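Local atomic coordinates of type I site-specific restriction-modification system, R (Restriction) subunit (Vibrio vulnificus, PDB entry 3H1T), a protein that is probably the motor subunit of a type I restriction enzyme, thought to bind ATP and DNA and to couple ATP hydrolysis to DNA translocation and restriction. Residues 373-379 with 551-557; 426-430 with 458-463. All coordinates share one frame; numbering follows the deposited sequence.

Interaction 1: residues 373-379 with 551-557; sequences PYRVHRV and WFNIIDY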
loop_
_atom_site.group_PDB
_atom_site.type_symbol
_atom_site.label_atom_id
_atom_site.label_comp_id
_atom_site.label_asym_id
_atom_site.label_seq_id
_atom_site.Cartn_x
_atom_site.Cartn_y
_atom_site.Cartn_z
ATOM N N PRO A 373 -1.145 12.550 -3.595
ATOM C CA PRO A 373 -1.970 12.827 -4.784
ATOM C C PRO A 373 -1.079 13.289 -5.960
ATOM O O PRO A 373 0.089 13.610 -5.752
ATOM C CB PRO A 373 -2.942 13.900 -4.277
ATOM C CG PRO A 373 -2.125 14.620 -3.230
ATOM C CD PRO A 373 -1.480 13.478 -2.498
ATOM N N TYR A 374 -1.609 13.351 -7.178
ATOM C CA TYR A 374 -0.771 13.726 -8.316
ATOM C C TYR A 374 -1.446 14.560 -9.402
ATOM O O TYR A 374 -2.669 14.569 -9.524
ATOM C CB TYR A 374 -0.215 12.441 -8.950
ATOM C CG TYR A 374 -1.303 11.439 -9.317
ATOM C CD1 TYR A 374 -2.037 11.573 -10.500
ATOM C CD2 TYR A 374 -1.660 10.404 -8.438
ATOM C CE1 TYR A 374 -3.091 10.711 -10.789
ATOM C CE2 TYR A 374 -2.713 9.546 -8.728
ATOM C CZ TYR A 374 -3.423 9.702 -9.897
ATOM O OH TYR A 374 -4.467 8.838 -10.140
ATOM N N ARG A 375 -0.626 15.264 -10.178
ATOM C CA ARG A 375 -1.102 16.056 -11.306
ATOM C C ARG A 375 -0.570 15.409 -12.574
ATOM O O ARG A 375 0.582 14.980 -12.615
ATOM C CB ARG A 375 -0.573 17.494 -11.263
ATOM C CG ARG A 375 -1.279 18.416 -10.309
ATOM C CD ARG A 375 -0.877 18.151 -8.875
ATOM N NE ARG A 375 -1.713 18.892 -7.933
ATOM C CZ ARG A 375 -1.701 20.216 -7.791
ATOM N NH1 ARG A 375 -0.885 20.970 -8.528
ATOM N NH2 ARG A 375 -2.525 20.793 -6.925
ATOM N N VAL A 376 -1.395 15.312 -13.606
ATOM C CA VAL A 376 -0.912 14.752 -14.846
ATOM C C VAL A 376 -0.750 15.863 -15.883
ATOM O O VAL A 376 -1.627 16.706 -16.054
ATOM C CB VAL A 376 -1.858 13.684 -15.438
ATOM C CG1 VAL A 376 -1.280 13.189 -16.761
ATOM C CG2 VAL A 376 -2.031 12.530 -14.478
ATOM N N HIS A 377 0.401 15.875 -16.542
ATOM C CA HIS A 377 0.698 16.844 -17.586
ATOM C C HIS A 377 1.041 15.981 -18.781
ATOM O O HIS A 377 2.145 15.438 -18.871
ATOM C CB HIS A 377 1.898 17.712 -17.209
ATOM C CG HIS A 377 1.735 18.447 -15.915
ATOM N ND1 HIS A 377 0.676 19.292 -15.668
ATOM C CD2 HIS A 377 2.502 18.471 -14.800
ATOM C CE1 HIS A 377 0.798 19.807 -14.457
ATOM N NE2 HIS A 377 1.899 19.326 -13.909
ATOM N N ARG A 378 0.067 15.804 -19.664
ATOM C CA ARG A 378 0.226 15.005 -20.869
ATOM C C ARG A 378 0.842 15.957 -21.901
ATOM O O ARG A 378 0.379 17.093 -22.067
ATOM C CB ARG A 378 -1.157 14.505 -21.312
ATOM C CG ARG A 378 -1.179 13.368 -22.314
ATOM C CD ARG A 378 -2.280 12.346 -21.973
ATOM N NE ARG A 378 -3.505 12.946 -21.447
ATOM C CZ ARG A 378 -4.286 13.772 -22.139
ATOM N NH1 ARG A 378 -3.969 14.092 -23.388
ATOM N NH2 ARG A 378 -5.377 14.294 -21.585
ATOM N N VAL A 379 1.903 15.517 -22.566
ATOM C CA VAL A 379 2.556 16.345 -23.564
ATOM C C VAL A 379 2.598 15.624 -24.891
ATOM O O VAL A 379 3.253 14.589 -25.011
ATOM C CB VAL A 379 3.994 16.671 -23.169
ATOM C CG1 VAL A 379 4.583 17.663 -24.167
ATOM C CG2 VAL A 379 4.020 17.230 -21.764
ATOM N N TRP A 551 2.635 16.038 -2.643
ATOM C CA TRP A 551 2.021 15.563 -3.883
ATOM C C TRP A 551 3.089 15.519 -4.962
ATOM O O TRP A 551 4.211 15.962 -4.733
ATOM C CB TRP A 551 0.868 16.489 -4.313
ATOM C CG TRP A 551 1.271 17.919 -4.478
ATOM C CD1 TRP A 551 1.418 18.850 -3.489
ATOM C CD2 TRP A 551 1.648 18.568 -5.698
ATOM N NE1 TRP A 551 1.867 20.040 -4.016
ATOM C CE2 TRP A 551 2.021 19.892 -5.370
ATOM C CE3 TRP A 551 1.713 18.161 -7.036
ATOM C CZ2 TRP A 551 2.453 20.814 -6.335
ATOM C CZ3 TRP A 551 2.141 19.080 -7.998
ATOM C CH2 TRP A 551 2.509 20.389 -7.638
ATOM N N PHE A 552 2.755 14.979 -6.130
ATOM C CA PHE A 552 3.731 14.917 -7.210
ATOM C C PHE A 552 3.144 15.061 -8.609
ATOM O O PHE A 552 1.928 14.984 -8.795
ATOM C CB PHE A 552 4.526 13.611 -7.138
ATOM C CG PHE A 552 3.722 12.388 -7.445
ATOM C CD1 PHE A 552 2.774 11.900 -6.534
ATOM C CD2 PHE A 552 3.929 11.696 -8.633
ATOM C CE1 PHE A 552 2.049 10.733 -6.809
ATOM C CE2 PHE A 552 3.210 10.532 -8.918
ATOM C CZ PHE A 552 2.270 10.047 -8.009
ATOM N N ASN A 553 4.025 15.271 -9.587
ATOM C CA ASN A 553 3.651 15.431 -10.991
ATOM C C ASN A 553 4.031 14.226 -11.822
ATOM O O ASN A 553 5.045 13.590 -11.577
ATOM C CB ASN A 553 4.374 16.637 -11.624
ATOM C CG ASN A 553 4.159 17.908 -10.882
ATOM O OD1 ASN A 553 3.079 18.490 -10.937
ATOM N ND2 ASN A 553 5.182 18.356 -10.170
ATOM N N ILE A 554 3.203 13.928 -12.810
ATOM C CA ILE A 554 3.482 12.864 -13.751
ATOM C C ILE A 554 3.481 13.548 -15.112
ATOM O O ILE A 554 2.425 13.905 -15.632
ATOM C CB ILE A 554 2.405 11.776 -13.742
ATOM C CG1 ILE A 554 2.458 10.979 -12.429
ATOM C CG2 ILE A 554 2.612 10.842 -14.917
ATOM C CD1 ILE A 554 1.340 9.905 -12.333
ATOM N N ILE A 555 4.671 13.799 -15.648
ATOM C CA ILE A 555 4.806 14.423 -16.956
ATOM C C ILE A 555 4.877 13.268 -17.966
ATOM O O ILE A 555 5.784 12.433 -17.909
ATOM C CB ILE A 555 6.084 15.290 -17.035
ATOM C CG1 ILE A 555 6.015 16.470 -16.062
ATOM C CG2 ILE A 555 6.229 15.860 -18.417
ATOM C CD1 ILE A 555 6.202 16.111 -14.601
ATOM N N ASP A 556 3.894 13.208 -18.865
ATOM C CA ASP A 556 3.782 12.138 -19.871
ATOM C C ASP A 556 4.135 12.589 -21.298
ATOM O O ASP A 556 3.356 13.300 -21.945
ATOM C CB ASP A 556 2.342 11.600 -19.853
ATOM C CG ASP A 556 2.183 10.287 -20.602
ATOM O OD1 ASP A 556 3.160 9.806 -21.210
ATOM O OD2 ASP A 556 1.067 9.732 -20.585
ATOM N N TYR A 557 5.291 12.150 -21.794
ATOM C CA TYR A 557 5.761 12.507 -23.135
ATOM C C TYR A 557 5.403 11.461 -24.177
ATOM O O TYR A 557 5.637 11.666 -25.369
ATOM C CB TYR A 557 7.282 12.704 -23.122
ATOM C CG TYR A 557 7.712 13.977 -22.426
ATOM C CD1 TYR A 557 7.454 15.223 -23.001
ATOM C CD2 TYR A 557 8.353 13.940 -21.183
ATOM C CE1 TYR A 557 7.815 16.394 -22.360
ATOM C CE2 TYR A 557 8.716 15.119 -20.525
ATOM C CZ TYR A 557 8.442 16.340 -21.123
ATOM O OH TYR A 557 8.801 17.500 -20.498
HETATM O O HOH W 1 2.097 20.935 -11.582
HETATM O O HOH W 2 5.284 14.093 -26.672
#
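Arg375 lays its guanidinium over one face of the Trp551 indole, a cation-pi contact with CZ 4.0 Å from the centroid of the six-membered ring. The two planes are not flush but inclined by 39°. A bend at chi2 (76°) folds the arginine chain back over the indole. Phe63, from the N-terminal part of the chain, makes a second cation-pi contact with Arg375 and meets Trp551 edge-to-face. On the other face of the sheet, CB of Tyr374 sits over the Phe552 ring, 3.6 Å from its centroid, in a CH-pi contact. The two aromatic side chains run side by side in the same direction, their ring planes 54° apart. Six backbone N-H...O=C bonds, alternating from Phe552 N to Val379 N, join these neighbouring parallel strands inside the RecA-like sheet of the second helicase domain, between strands 518-524 and 576-582. Next to Arg375 and Trp551, His377 NE2 approaches Asn553 OD1 at 3.3 Å, a weak bond. A water reinforces it, lying in the imidazole plane 2.8 Å from His377 NE2 and donating to Asn553 OD1. His377 ND1 is hydrogen-bonded to Asp578 and Asn553 ND2 to Asn520, so both flat groups have a second partner that limits their rotation. At the far end Val379 lies alongside the Tyr557 ring, its CB 3.8 Å from CD1 of Tyr557.

Interaction 2: residues 426-430 with 458-463; sequences AKHLT and ALNNLN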
loop_
_atom_site.group_PDB
_atom_site.type_symbol
_atom_site.label_atom_id
_atom_site.label_comp_id
_atom_site.label_asym_id
_atom_site.label_seq_id
_atom_site.Cartn_x
_atom_site.Cartn_y
_atom_site.Cartn_z
ATOM N N ALA A 426 13.690 16.932 -23.305
ATOM C CA ALA A 426 14.644 17.513 -22.365
ATOM C C ALA A 426 14.465 19.012 -22.268
ATOM O O ALA A 426 14.566 19.580 -21.187
ATOM C CB ALA A 426 16.070 17.193 -22.775
ATOM N N LYS A 427 14.188 19.664 -23.392
ATOM C CA LYS A 427 14.007 21.108 -23.356
ATOM C C LYS A 427 12.726 21.419 -22.590
ATOM O O LYS A 427 12.714 22.269 -21.694
ATOM C CB LYS A 427 13.929 21.704 -24.772
ATOM C CG LYS A 427 14.308 23.183 -24.787
ATOM C CD LYS A 427 13.339 24.046 -25.587
ATOM C CE LYS A 427 13.755 25.539 -25.591
ATOM N NZ LYS A 427 13.550 26.241 -24.276
ATOM N N HIS A 428 11.649 20.719 -22.928
ATOM C CA HIS A 428 10.384 20.945 -22.246
ATOM C C HIS A 428 10.433 20.657 -20.744
ATOM O O HIS A 428 9.863 21.407 -19.955
ATOM C CB HIS A 428 9.285 20.119 -22.898
ATOM C CG HIS A 428 7.965 20.263 -22.222
ATOM N ND1 HIS A 428 7.623 19.526 -21.109
ATOM C CD2 HIS A 428 6.934 21.110 -22.448
ATOM C CE1 HIS A 428 6.437 19.917 -20.677
ATOM N NE2 HIS A 428 5.997 20.877 -21.471
ATOM N N LEU A 429 11.126 19.591 -20.348
ATOM C CA LEU A 429 11.247 19.250 -18.932
ATOM C C LEU A 429 12.039 20.330 -18.186
ATOM O O LEU A 429 11.697 20.719 -17.056
ATOM C CB LEU A 429 11.943 17.890 -18.778
ATOM C CG LEU A 429 12.151 17.354 -17.360
ATOM C CD1 LEU A 429 10.855 17.502 -16.584
ATOM C CD2 LEU A 429 12.596 15.897 -17.403
ATOM N N THR A 430 13.095 20.825 -18.832
ATOM C CA THR A 430 13.947 21.851 -18.233
ATOM C C THR A 430 13.203 23.157 -18.008
ATOM O O THR A 430 13.352 23.783 -16.957
ATOM C CB THR A 430 15.202 22.124 -19.105
ATOM O OG1 THR A 430 16.020 20.945 -19.132
ATOM C CG2 THR A 430 16.017 23.298 -18.542
ATOM N N ALA A 458 21.787 15.370 -22.532
ATOM C CA ALA A 458 21.016 16.515 -22.994
ATOM C C ALA A 458 20.589 17.384 -21.823
ATOM O O ALA A 458 20.844 18.582 -21.789
ATOM C CB ALA A 458 19.799 16.046 -23.754
ATOM N N LEU A 459 19.923 16.758 -20.864
ATOM C CA LEU A 459 19.419 17.445 -19.681
ATOM C C LEU A 459 20.572 18.162 -18.955
ATOM O O LEU A 459 20.403 19.273 -18.445
ATOM C CB LEU A 459 18.744 16.410 -18.767
ATOM C CG LEU A 459 17.228 16.356 -18.461
ATOM C CD1 LEU A 459 16.379 16.868 -19.608
ATOM C CD2 LEU A 459 16.868 14.912 -18.127
ATOM N N ASN A 460 21.744 17.524 -18.916
ATOM C CA ASN A 460 22.921 18.104 -18.257
ATOM C C ASN A 460 23.326 19.405 -18.916
ATOM O O ASN A 460 23.491 20.422 -18.249
ATOM C CB ASN A 460 24.109 17.141 -18.307
ATOM C CG ASN A 460 25.409 17.788 -17.824
ATOM O OD1 ASN A 460 26.022 18.588 -18.528
ATOM N ND2 ASN A 460 25.825 17.445 -16.615
ATOM N N ASN A 461 23.486 19.369 -20.231
ATOM C CA ASN A 461 23.875 20.559 -20.964
ATOM C C ASN A 461 22.821 21.658 -20.942
ATOM O O ASN A 461 23.161 22.832 -21.024
ATOM C CB ASN A 461 24.224 20.199 -22.405
ATOM C CG ASN A 461 25.407 19.267 -22.494
ATOM O OD1 ASN A 461 26.179 19.137 -21.543
ATOM N ND2 ASN A 461 25.564 18.621 -23.638
ATOM N N LEU A 462 21.546 21.283 -20.846
ATOM C CA LEU A 462 20.466 22.263 -20.781
ATOM C C LEU A 462 20.512 22.960 -19.419
ATOM O O LEU A 462 19.996 24.061 -19.255
ATOM C CB LEU A 462 19.104 21.579 -20.907
ATOM C CG LEU A 462 18.240 21.566 -22.175
ATOM C CD1 LEU A 462 18.699 22.667 -23.114
ATOM C CD2 LEU A 462 18.326 20.207 -22.846
ATOM N N ASN A 463 21.119 22.299 -18.437
ATOM C CA ASN A 463 21.209 22.849 -17.081
ATOM C C ASN A 463 22.665 22.972 -16.639
ATOM O O ASN A 463 22.984 22.817 -15.453
ATOM C CB ASN A 463 20.454 21.945 -16.104
ATOM C CG ASN A 463 18.995 21.774 -16.476
ATOM O OD1 ASN A 463 18.141 22.573 -16.086
ATOM N ND2 ASN A 463 18.706 20.739 -17.258
#
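Thr430 OG1 is held from two sides: it donates to Ala426 O, one turn earlier in its own helix, at 2.9 Å, and it accepts from ND2 of Asn463 across the contact at 3.3 Å. The threonine is turned for this by a chi1 of -65°, which sets OG1 beside its own backbone N and within range of the carbonyl of Ala426. That carbonyl oxygen also takes the N-H of Thr430, the two donors arriving at opposite faces of its plane. Asn463 comes from the opposite direction, and the hydroxyl lies 22° out of its amide plane. The same ND2 points back to Leu459 O in the plane of the amide, in a bond modelled rather short, while OD1 goes to Arg438. The asparagine is the first residue to leave helical geometry after helix 449-462, so this amide ties the end of that helix to the flank of helix 422-436. Beside the polar bridge, around Ala426, the contact is apolar. Ala426 CB faces Ala458 CB at 4.0 Å and Leu462 CD2 at 3.8 Å, and Leu459 also packs against the alanine, although its CD1 is modelled implausibly close. Leu462 CB lies 3.6 Å from Thr430 OG1, lining the hydroxyl with carbon. Helices 422-436 and 449-462 precede and follow strand 441-446 in the second helicase domain; where they meet, segments 426-430 and 458-462 run at 48° to each other with axes 9.5 Å apart at closest approach. Donating to Ala426 O and accepting an N-H from Asn463, the buried Thr430 hydroxyl is satisfied in both roles, so a polar group can sit within an otherwise aliphatic interface.

In the fold
Both contacts are largely buried and belong to the second helicase domain, but at different layers. Interaction 1 joins two inner strands of the sheet, so repeated backbone bonds dominate it, with aromatic and charged groups on its faces. Interaction 2, farther from the centre of the chain, pairs two helices; no backbone bond crosses it, and alanine and leucine side chains and one amide-hydroxyl bond do the work. In sequence the helix pair is nested within the loop closed by the strand pair. In space they meet at the end of the strands, where Tyr557 of interaction 1 turns its hydroxyl to His428 on helix 422-436 in a probable hydrogen bond, and Val379 packs against the same histidine.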